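Local atomic coordinates of J domain-containing protein required for chloroplast accumulation response 1 (PDB entry 3AG7), a protein that is required for chloroplast photorelocation movement, modulating the actin filaments of chloroplasts, and depends for this on the co-chaperone activity of its auxilin-like J domain. Residues A[7-10]-A[11-14]; A[51-54]-A[55-58]; A[88-91]-A[92-96]. All coordinates share one frame; numbering follows the deposited sequence.

Overall arrangement
The three contacts follow one another along the C-terminal J-domain piece of the protein, each within one short run of chain. Contact 1 is a pair of turns in helix 5-19; contact 2 joins the end of the preceding loop to the start of helix 54-68; contact 3 lies midway along helix 80-100, near the centre of the chain. Contacts 1 and 2 lie on opposite sides of that centre, about 31 Å apart between centres, with the centre of contact 3 about 16 Å from the first and about 18 Å from the second. Helices 54-68 and 80-100 form the antiparallel hairpin of the J domain. Through residues 88-96, helix 80-100 also packs against helices 5-19 and 26-30, joining the N-terminal helices to the hairpin.

Contact 1: residues A[7-10]-A[11-14]; sequences EIKN and IDAK
Ile8 and Asp12, one turn apart on helix 5-19, meet with their side chains crossing obliquely: the methyl CG2 of Ile8 lies 4.1 Å from OD2 of Asp12. The carboxylate is placed there by a chi1 of -74°, which turns CG of Asp12 beside its own backbone N and back along the helix, within 3.4 Å of the carbonyl O of Ile8. That same O accepts the backbone N-H of Asp12 at 2.8 Å, in a bond that is almost straight. Ile11 leans back over the preceding turn in the same way. Its CG1 comes to 3.2 Å from Glu7 O, which also receives the N-H of Ile11, and its CD1 approaches CD1 of Ile8 at a loose 4.4 Å. The two isoleucines thus make an apolar strip that continues onto Tyr84 of helix 80-100, with Asn81 touching Ile8 and Met85 touching Ile11. Lys9 does not complete an ion pair with this carboxylate: its NZ stays 5.1 Å from OD2 of Asp12. The stronger polar partner of the aspartate is Tyr84, whose OH is hydrogen-bonded to OD1. Helix 5-19 is therefore attached to helix 80-100 by mixed chemistry, apolar contacts of Ile8 and Ile11 beside a directional carboxylate-phenol bond, while the lysine, without a direct contact, may add some electrostatic stabilisation.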
ATOM      1  N   GLU A   7     -12.406 -12.470  -9.481  1.00 12.34           N
ATOM      2  CA  GLU A   7     -11.505 -11.310  -9.528  1.00 13.62           C
ATOM      3  C   GLU A   7     -11.080 -10.866  -8.150  1.00 12.40           C
ATOM      4  O   GLU A   7      -9.901 -10.626  -7.880  1.00  9.94           O
ATOM      5  CB  GLU A   7     -12.200 -10.187 -10.280  1.00 14.41           C
ATOM      6  CG  GLU A   7     -12.605 -10.650 -11.723  1.00 21.94           C
ATOM      7  CD  GLU A   7     -14.106 -11.053 -11.884  1.00 31.20           C
ATOM      8  OE1 GLU A   7     -14.512 -12.230 -11.666  1.00 28.45           O
ATOM      9  OE2 GLU A   7     -14.877 -10.193 -12.362  1.00 38.74           O
ATOM     10  N   ILE A   8     -12.040 -10.842  -7.240  1.00 11.01           N
ATOM     11  CA  ILE A   8     -11.738 -10.476  -5.873  1.00 11.09           C
ATOM     12  C   ILE A   8     -10.800 -11.519  -5.247  1.00 10.85           C
ATOM     13  O   ILE A   8      -9.833 -11.157  -4.561  1.00 10.75           O
ATOM     14  CB  ILE A   8     -13.013 -10.301  -5.044  1.00 11.85           C
ATOM     15  CG1 ILE A   8     -13.802  -9.043  -5.482  1.00 10.85           C
ATOM     16  CG2 ILE A   8     -12.687 -10.242  -3.576  1.00 14.80           C
ATOM     17  CD1 ILE A   8     -13.058  -7.677  -5.191  1.00 11.55           C
ATOM     18  N   LYS A   9     -11.069 -12.815  -5.456  1.00 11.08           N
ATOM     19  CA  LYS A   9     -10.181 -13.827  -4.835  1.00 12.52           C
ATOM     20  C   LYS A   9      -8.762 -13.781  -5.391  1.00 12.65           C
ATOM     21  O   LYS A   9      -7.759 -13.994  -4.645  1.00 12.74           O
ATOM     22  CB  LYS A   9     -10.770 -15.230  -4.970  1.00 10.70           C
ATOM     23  CG  LYS A   9     -11.784 -15.623  -3.874  1.00 14.65           C
ATOM     24  CD  LYS A   9     -12.840 -14.562  -3.514  1.00 19.16           C
ATOM     25  CE  LYS A   9     -13.405 -14.831  -2.087  1.00 21.05           C
ATOM     26  NZ  LYS A   9     -14.725 -14.154  -1.877  1.00 24.85           N
ATOM     27  N   ASN A  10      -8.661 -13.454  -6.675  1.00 12.82           N
ATOM     28  CA  ASN A  10      -7.351 -13.229  -7.340  1.00 14.20           C
ATOM     29  C   ASN A  10      -6.573 -12.022  -6.821  1.00 13.44           C
ATOM     30  O   ASN A  10      -5.363 -12.087  -6.639  1.00 14.19           O
ATOM     31  CB  ASN A  10      -7.511 -13.110  -8.857  1.00 15.55           C
ATOM     32  CG  ASN A  10      -7.798 -14.443  -9.524  1.00 17.08           C
ATOM     33  OD1 ASN A  10      -7.492 -15.505  -8.983  1.00 24.79           O
ATOM     34  ND2 ASN A  10      -8.345 -14.392 -10.714  1.00 19.05           N
ATOM     35  N   ILE A  11      -7.295 -10.951  -6.525  1.00 12.06           N
ATOM     36  CA  ILE A  11      -6.738  -9.787  -5.850  1.00 11.46           C
ATOM     37  C   ILE A  11      -6.284 -10.169  -4.459  1.00 12.45           C
ATOM     38  O   ILE A  11      -5.188  -9.826  -4.054  1.00 11.87           O
ATOM     39  CB  ILE A  11      -7.774  -8.629  -5.801  1.00 11.94           C
ATOM     40  CG1 ILE A  11      -8.006  -8.085  -7.233  1.00  9.94           C
ATOM     41  CG2 ILE A  11      -7.322  -7.519  -4.787  1.00 12.12           C
ATOM     42  CD1 ILE A  11      -9.239  -7.073  -7.326  1.00 10.79           C
ATOM     43  N   ASP A  12      -7.131 -10.866  -3.711  1.00 11.38           N
ATOM     44  CA  ASP A  12      -6.708 -11.360  -2.405  1.00 13.10           C
ATOM     45  C   ASP A  12      -5.395 -12.109  -2.485  1.00 11.83           C
ATOM     46  O   ASP A  12      -4.492 -11.917  -1.644  1.00 13.21           O
ATOM     47  CB  ASP A  12      -7.763 -12.314  -1.832  1.00 12.59           C
ATOM     48  CG  ASP A  12      -8.998 -11.594  -1.345  1.00 18.76           C
ATOM     49  OD1 ASP A  12      -8.921 -10.371  -1.093  1.00 17.02           O
ATOM     50  OD2 ASP A  12     -10.032 -12.284  -1.160  1.00 18.41           O
ATOM     51  N   ALA A  13      -5.303 -13.021  -3.441  1.00 12.80           N
ATOM     52  CA  ALA A  13      -4.121 -13.881  -3.556  1.00 14.20           C
ATOM     53  C   ALA A  13      -2.866 -13.083  -3.915  1.00 13.00           C
ATOM     54  O   ALA A  13      -1.788 -13.325  -3.381  1.00 13.53           O
ATOM     55  CB  ALA A  13      -4.358 -14.990  -4.567  1.00 14.17           C
ATOM     56  N   LYS A  14      -3.011 -12.105  -4.793  1.00 12.58           N
ATOM     57  CA  LYS A  14      -1.858 -11.281  -5.137  1.00 12.54           C
ATOM     58  C   LYS A  14      -1.405 -10.468  -3.948  1.00 12.81           C
ATOM     59  O   LYS A  14      -0.206 -10.321  -3.717  1.00 12.84           O
ATOM     60  CB  LYS A  14      -2.076 -10.380  -6.347  1.00 11.80           C
ATOM     61  CG  LYS A  14      -0.733  -9.727  -6.791  1.00 16.63           C
ATOM     62  CD  LYS A  14      -0.911  -8.888  -8.027  1.00 22.52           C
ATOM     63  CE  LYS A  14       0.428  -8.431  -8.621  1.00 23.50           C
ATOM     64  NZ  LYS A  14       0.161  -7.573  -9.819  1.00 25.26           N
TER

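Contact 2: residues A[51-54]-A[55-58]; sequences MIEG and NAVR
A chi1 of 76° puts CG of Glu53 between its backbone N and carbonyl carbon, and a bend at chi2 of -82° folds the carboxylate over Ala56, with OE1 3.5 Å from the methyl CB. Glu53 is the N-cap residue of helix 54-68. Its carbonyl O receives the N-H of Val57 at 3.2 Å and, weakly, that of Ala56, so among the bonds across the two segments it is the main-chain oxygen of Glu53, and not its carboxylate, that holds the N-H groups of the first turn. OE1 of Glu53 also accepts a hydrogen bond from a water at 2.6 Å; the water's onward link to ND2 of Asn55 uses one of two conformers of that side chain and is less certain. On the inner side, CG2 of Val57 packs 3.4 Å from Met51 O, an oxygen that is also hydrogen-bonded to NE of Arg27. Arg58 runs extended from CG to NE, bringing NH1 to 3.7 Å from Gly54 O in an oblique approach, while N of Arg58 is hydrogen-bonded to O of Gly54 at 3.0 Å. NH2 of Arg58 is hydrogen-bonded to OD1 of Asn101. Negative charge at the N-cap probably interacts favourably with the helix dipole, and the guanidinium ties the start of helix 54-68 to the chain following helix 80-100.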
ATOM      1  N   MET A  51      14.653   5.883   2.394  1.00 11.55           N
ATOM      2  CA  MET A  51      13.673   5.835   3.487  1.00 11.83           C
ATOM      3  C   MET A  51      14.348   5.341   4.760  1.00 13.55           C
ATOM      4  O   MET A  51      13.868   4.409   5.439  1.00 12.96           O
ATOM      5  CB  MET A  51      12.449   4.978   3.097  1.00 10.80           C
ATOM      6  CG  MET A  51      12.781   3.533   2.727  1.00 12.25           C
ATOM      7  SD  MET A  51      11.305   2.537   2.363  1.00 16.92           S
ATOM      8  CE  MET A  51      10.721   3.307   0.873  1.00 15.29           C
ATOM      9  N   ILE A  52      15.511   5.934   5.036  1.00 12.23           N
ATOM     10  CA  ILE A  52      16.352   5.535   6.184  1.00 13.75           C
ATOM     11  C   ILE A  52      15.936   6.333   7.427  1.00 13.24           C
ATOM     12  O   ILE A  52      15.441   5.757   8.422  1.00 13.86           O
ATOM     13  CB  ILE A  52      17.871   5.779   5.888  1.00 15.04           C
ATOM     14  CG1 ILE A  52      18.362   4.881   4.723  1.00 16.06           C
ATOM     15  CG2 ILE A  52      18.680   5.505   7.150  1.00 14.39           C
ATOM     16  CD1 ILE A  52      18.294   3.359   5.001  1.00 15.95           C
ATOM     17  N   GLU A  53      16.062   7.659   7.356  1.00 13.61           N
ATOM     18  CA  GLU A  53      15.778   8.480   8.524  1.00 13.62           C
ATOM     19  C   GLU A  53      14.282   8.622   8.711  1.00 14.35           C
ATOM     20  O   GLU A  53      13.508   8.416   7.762  1.00 13.91           O
ATOM     21  CB  GLU A  53      16.460   9.851   8.471  1.00 13.39           C
ATOM     22  CG  GLU A  53      15.824  10.883   7.543  1.00 12.03           C
ATOM     23  CD  GLU A  53      16.246  10.724   6.102  1.00 19.91           C
ATOM     24  OE1 GLU A  53      15.917  11.635   5.292  1.00 21.03           O
ATOM     25  OE2 GLU A  53      16.907   9.702   5.773  1.00 20.44           O
ATOM     26  N   GLY A  54      13.886   8.972   9.930  1.00 14.66           N
ATOM     27  CA  GLY A  54      12.463   9.108  10.272  1.00 14.85           C
ATOM     28  C   GLY A  54      11.642   9.969   9.319  1.00 14.59           C
ATOM     29  O   GLY A  54      10.575   9.528   8.864  1.00 15.91           O
ATOM     30  N   ASN A  55      12.105  11.186   8.995  1.00 14.25           N
ATOM     31  CA  ASN A  55      11.276  12.035   8.147  0.50 12.97           C
ATOM     32  C   ASN A  55      11.109  11.493   6.740  1.00 12.82           C
ATOM     33  O   ASN A  55      10.094  11.767   6.118  1.00 11.94           O
ATOM     34  CB  ASN A  55      11.694  13.515   8.097  0.50 13.57           C
ATOM     35  CG  ASN A  55      10.840  14.324   7.109  0.50 14.37           C
ATOM     36  OD1 ASN A  55       9.599  14.370   7.223  0.50 14.06           O
ATOM     37  ND2 ASN A  55      11.495  14.918   6.090  0.50 12.99           N
ATOM     38  N   ALA A  56      12.085  10.714   6.255  1.00 11.45           N
ATOM     39  CA  ALA A  56      11.988  10.095   4.913  1.00 11.94           C
ATOM     40  C   ALA A  56      10.906   9.023   4.917  1.00 10.37           C
ATOM     41  O   ALA A  56      10.108   8.911   3.964  1.00 10.72           O
ATOM     42  CB  ALA A  56      13.306   9.503   4.515  1.00 13.14           C
ATOM     43  N   VAL A  57      10.848   8.268   6.008  1.00 10.54           N
ATOM     44  CA  VAL A  57       9.791   7.242   6.146  1.00 10.17           C
ATOM     45  C   VAL A  57       8.435   7.945   6.147  1.00  9.83           C
ATOM     46  O   VAL A  57       7.523   7.540   5.430  1.00  9.83           O
ATOM     47  CB  VAL A  57       9.973   6.372   7.373  1.00  9.83           C
ATOM     48  CG1 VAL A  57       8.795   5.398   7.502  1.00 11.11           C
ATOM     49  CG2 VAL A  57      11.316   5.597   7.261  1.00 13.23           C
ATOM     50  N   ARG A  58       8.303   8.967   6.984  1.00 10.60           N
ATOM     51  CA  ARG A  58       7.067   9.734   7.099  1.00 12.04           C
ATOM     52  C   ARG A  58       6.652  10.371   5.798  1.00 12.48           C
ATOM     53  O   ARG A  58       5.453  10.430   5.485  1.00 12.91           O
ATOM     54  CB  ARG A  58       7.154  10.747   8.252  1.00 11.77           C
ATOM     55  CG  ARG A  58       7.343  10.047   9.567  1.00 13.34           C
ATOM     56  CD  ARG A  58       7.194  10.951  10.789  1.00 19.48           C
ATOM     57  NE  ARG A  58       7.101  10.117  12.001  1.00 23.34           N
ATOM     58  CZ  ARG A  58       8.150   9.695  12.704  1.00 27.17           C
ATOM     59  NH1 ARG A  58       9.387  10.071  12.371  1.00 26.22           N
ATOM     60  NH2 ARG A  58       7.971   8.913  13.760  1.00 24.59           N
TER
HETATM   61  O   HOH W   1      14.313  13.680   5.500  1.00 20.27           O

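Contact 3: residues A[88-91]-A[92-96]; sequences KVFE and LLQEA
Phe90 and Gln94 meet one turn apart on helix 80-100, the C-terminal member of the antiparallel helical hairpin that defines the J domain. CG of Phe90 is anti to the backbone N (chi1 -171°), which carries the ring outward and slightly toward the C-terminal end, and Gln94 leans back to it from the next turn. The methylene CG of Gln94 sits over one ring face in a CH-pi contact, 4.0 Å from the centroid of the Phe90 ring and displaced toward the rim. A bend at chi2 then carries the amide out above the CE2-CZ rim, on the same side as CG, the two planes 24° apart. The side chain of Phe90 also touches Leu65 of helix 54-68, so the ring touches both the glutamine and the other arm of the hairpin.

Leu92 works on a different side of the helix. Its CG comes to 3.6 Å from Lys88 O, an oxygen that accepts the N-H of Leu92 only weakly, at 3.4 Å. From there the leucine side chain faces helix 5-19, where it meets Ile15 and Ser19. Leu93 fills a third direction: CD1 lies 4.3 Å from CG1 of Val89, and the leucine continues onto Ala64 and Leu68 of helix 54-68 and onto Ile26 and Leu29 of helix 26-30. Firmer backbone bonds join the same turns, Leu93 N to Val89 O and Gln94 N to Phe90 O, both at 2.9 Å. At the far end of the glutamine, OE1 of Gln94 stops 3.5 Å from CE2 of Phe90.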
ATOM      1  N   LYS A  88      -7.251  -3.283   1.156  1.00 12.04           N
ATOM      2  CA  LYS A  88      -6.388  -4.323   1.736  1.00 10.36           C
ATOM      3  C   LYS A  88      -4.975  -3.824   1.931  1.00 11.49           C
ATOM      4  O   LYS A  88      -4.372  -4.095   2.945  1.00 12.33           O
ATOM      5  CB  LYS A  88      -6.382  -5.570   0.894  1.00  9.72           C
ATOM      6  CG  LYS A  88      -7.744  -6.201   0.758  1.00 12.97           C
ATOM      7  CD  LYS A  88      -8.342  -6.529   2.096  1.00 15.72           C
ATOM      8  CE  LYS A  88      -9.795  -6.970   1.900  1.00 19.80           C
ATOM      9  NZ  LYS A  88     -10.464  -7.186   3.207  1.00 26.72           N
ATOM     10  N   VAL A  89      -4.433  -3.108   0.939  1.00  9.85           N
ATOM     11  CA  VAL A  89      -3.067  -2.617   1.057  1.00  9.94           C
ATOM     12  C   VAL A  89      -2.957  -1.547   2.153  1.00 11.58           C
ATOM     13  O   VAL A  89      -2.002  -1.517   2.965  1.00 11.98           O
ATOM     14  CB  VAL A  89      -2.560  -2.088  -0.296  1.00  9.17           C
ATOM     15  CG1 VAL A  89      -1.198  -1.451  -0.131  1.00 11.40           C
ATOM     16  CG2 VAL A  89      -2.506  -3.257  -1.318  1.00 10.42           C
ATOM     17  N   PHE A  90      -3.979  -0.710   2.221  1.00 11.12           N
ATOM     18  CA  PHE A  90      -4.017   0.380   3.184  1.00 12.48           C
ATOM     19  C   PHE A  90      -4.070  -0.174   4.597  1.00 12.65           C
ATOM     20  O   PHE A  90      -3.434   0.368   5.478  1.00 12.95           O
ATOM     21  CB  PHE A  90      -5.255   1.252   2.912  1.00 13.09           C
ATOM     22  CG  PHE A  90      -5.280   2.513   3.700  1.00 17.31           C
ATOM     23  CD1 PHE A  90      -4.315   3.495   3.494  1.00 23.53           C
ATOM     24  CD2 PHE A  90      -6.228   2.714   4.669  1.00 18.00           C
ATOM     25  CE1 PHE A  90      -4.345   4.660   4.209  1.00 27.39           C
ATOM     26  CE2 PHE A  90      -6.232   3.907   5.423  1.00 19.49           C
ATOM     27  CZ  PHE A  90      -5.297   4.842   5.200  1.00 20.31           C
ATOM     28  N   GLU A  91      -4.870  -1.218   4.816  1.00 12.98           N
ATOM     29  CA  GLU A  91      -4.850  -1.921   6.132  1.00 13.16           C
ATOM     30  C   GLU A  91      -3.439  -2.340   6.544  1.00 12.02           C
ATOM     31  O   GLU A  91      -3.035  -2.117   7.700  1.00 10.63           O
ATOM     32  CB  GLU A  91      -5.751  -3.154   6.123  1.00 13.30           C
ATOM     33  CG  GLU A  91      -7.214  -2.834   6.052  1.00 22.36           C
ATOM     34  CD  GLU A  91      -8.076  -4.104   6.057  1.00 28.87           C
ATOM     35  OE1 GLU A  91      -7.532  -5.238   5.896  1.00 27.10           O
ATOM     36  OE2 GLU A  91      -9.301  -3.959   6.241  1.00 32.91           O
ATOM     37  N   LEU A  92      -2.678  -2.919   5.605  1.00 10.86           N
ATOM     38  CA  LEU A  92      -1.300  -3.363   5.882  1.00 10.13           C
ATOM     39  C   LEU A  92      -0.426  -2.185   6.202  1.00 10.50           C
ATOM     40  O   LEU A  92       0.327  -2.226   7.169  1.00 11.45           O
ATOM     41  CB  LEU A  92      -0.721  -4.147   4.710  1.00 10.28           C
ATOM     42  CG  LEU A  92      -1.373  -5.509   4.454  1.00  9.50           C
ATOM     43  CD1 LEU A  92      -1.132  -5.957   3.020  1.00 11.39           C
ATOM     44  CD2 LEU A  92      -0.880  -6.562   5.450  1.00 15.37           C
ATOM     45  N   LEU A  93      -0.576  -1.113   5.424  1.00  9.36           N
ATOM     46  CA  LEU A  93       0.237   0.094   5.615  1.00 10.64           C
ATOM     47  C   LEU A  93      -0.029   0.696   6.996  1.00 10.65           C
ATOM     48  O   LEU A  93       0.919   1.045   7.725  1.00 10.44           O
ATOM     49  CB  LEU A  93      -0.029   1.114   4.499  1.00  9.43           C
ATOM     50  CG  LEU A  93       0.639   0.751   3.174  1.00 16.56           C
ATOM     51  CD1 LEU A  93       0.344   1.826   2.131  1.00 17.38           C
ATOM     52  CD2 LEU A  93       2.162   0.609   3.291  1.00 17.60           C
ATOM     53  N   GLN A  94      -1.305   0.792   7.382  1.00 10.94           N
ATOM     54  CA  GLN A  94      -1.619   1.413   8.675  1.00 11.65           C
ATOM     55  C   GLN A  94      -1.030   0.631   9.841  1.00 11.55           C
ATOM     56  O   GLN A  94      -0.599   1.218  10.833  1.00 10.57           O
ATOM     57  CB  GLN A  94      -3.131   1.544   8.856  1.00 12.84           C
ATOM     58  CG  GLN A  94      -3.750   2.577   7.993  1.00 14.57           C
ATOM     59  CD  GLN A  94      -4.807   3.361   8.745  1.00 29.11           C
ATOM     60  OE1 GLN A  94      -5.970   2.958   8.809  1.00 30.97           O
ATOM     61  NE2 GLN A  94      -4.395   4.492   9.341  1.00 28.35           N
ATOM     62  N   GLU A  95      -1.105  -0.691   9.754  1.00  9.80           N
ATOM     63  CA  GLU A  95      -0.628  -1.585  10.822  1.00 10.72           C
ATOM     64  C   GLU A  95       0.876  -1.384  10.904  1.00  9.71           C
ATOM     65  O   GLU A  95       1.444  -1.345  11.999  1.00  9.74           O
ATOM     66  CB  GLU A  95      -0.979  -3.047  10.442  1.00 11.49           C
ATOM     67  CG  GLU A  95      -0.370  -4.189  11.342  1.00 19.44           C
ATOM     68  CD  GLU A  95      -0.204  -5.650  10.703  1.00 30.51           C
ATOM     69  OE1 GLU A  95      -0.449  -5.974   9.467  1.00 22.94           O
ATOM     70  OE2 GLU A  95       0.232  -6.515  11.517  1.00 34.51           O
ATOM     71  N   ALA A  96       1.529  -1.243   9.732  1.00  8.15           N
ATOM     72  CA  ALA A  96       2.984  -1.088   9.738  1.00  9.42           C
ATOM     73  C   ALA A  96       3.437   0.281  10.218  1.00  9.56           C
ATOM     74  O   ALA A  96       4.462   0.392  10.899  1.00 10.19           O
ATOM     75  CB  ALA A  96       3.565  -1.406   8.331  1.00  8.47           C
TER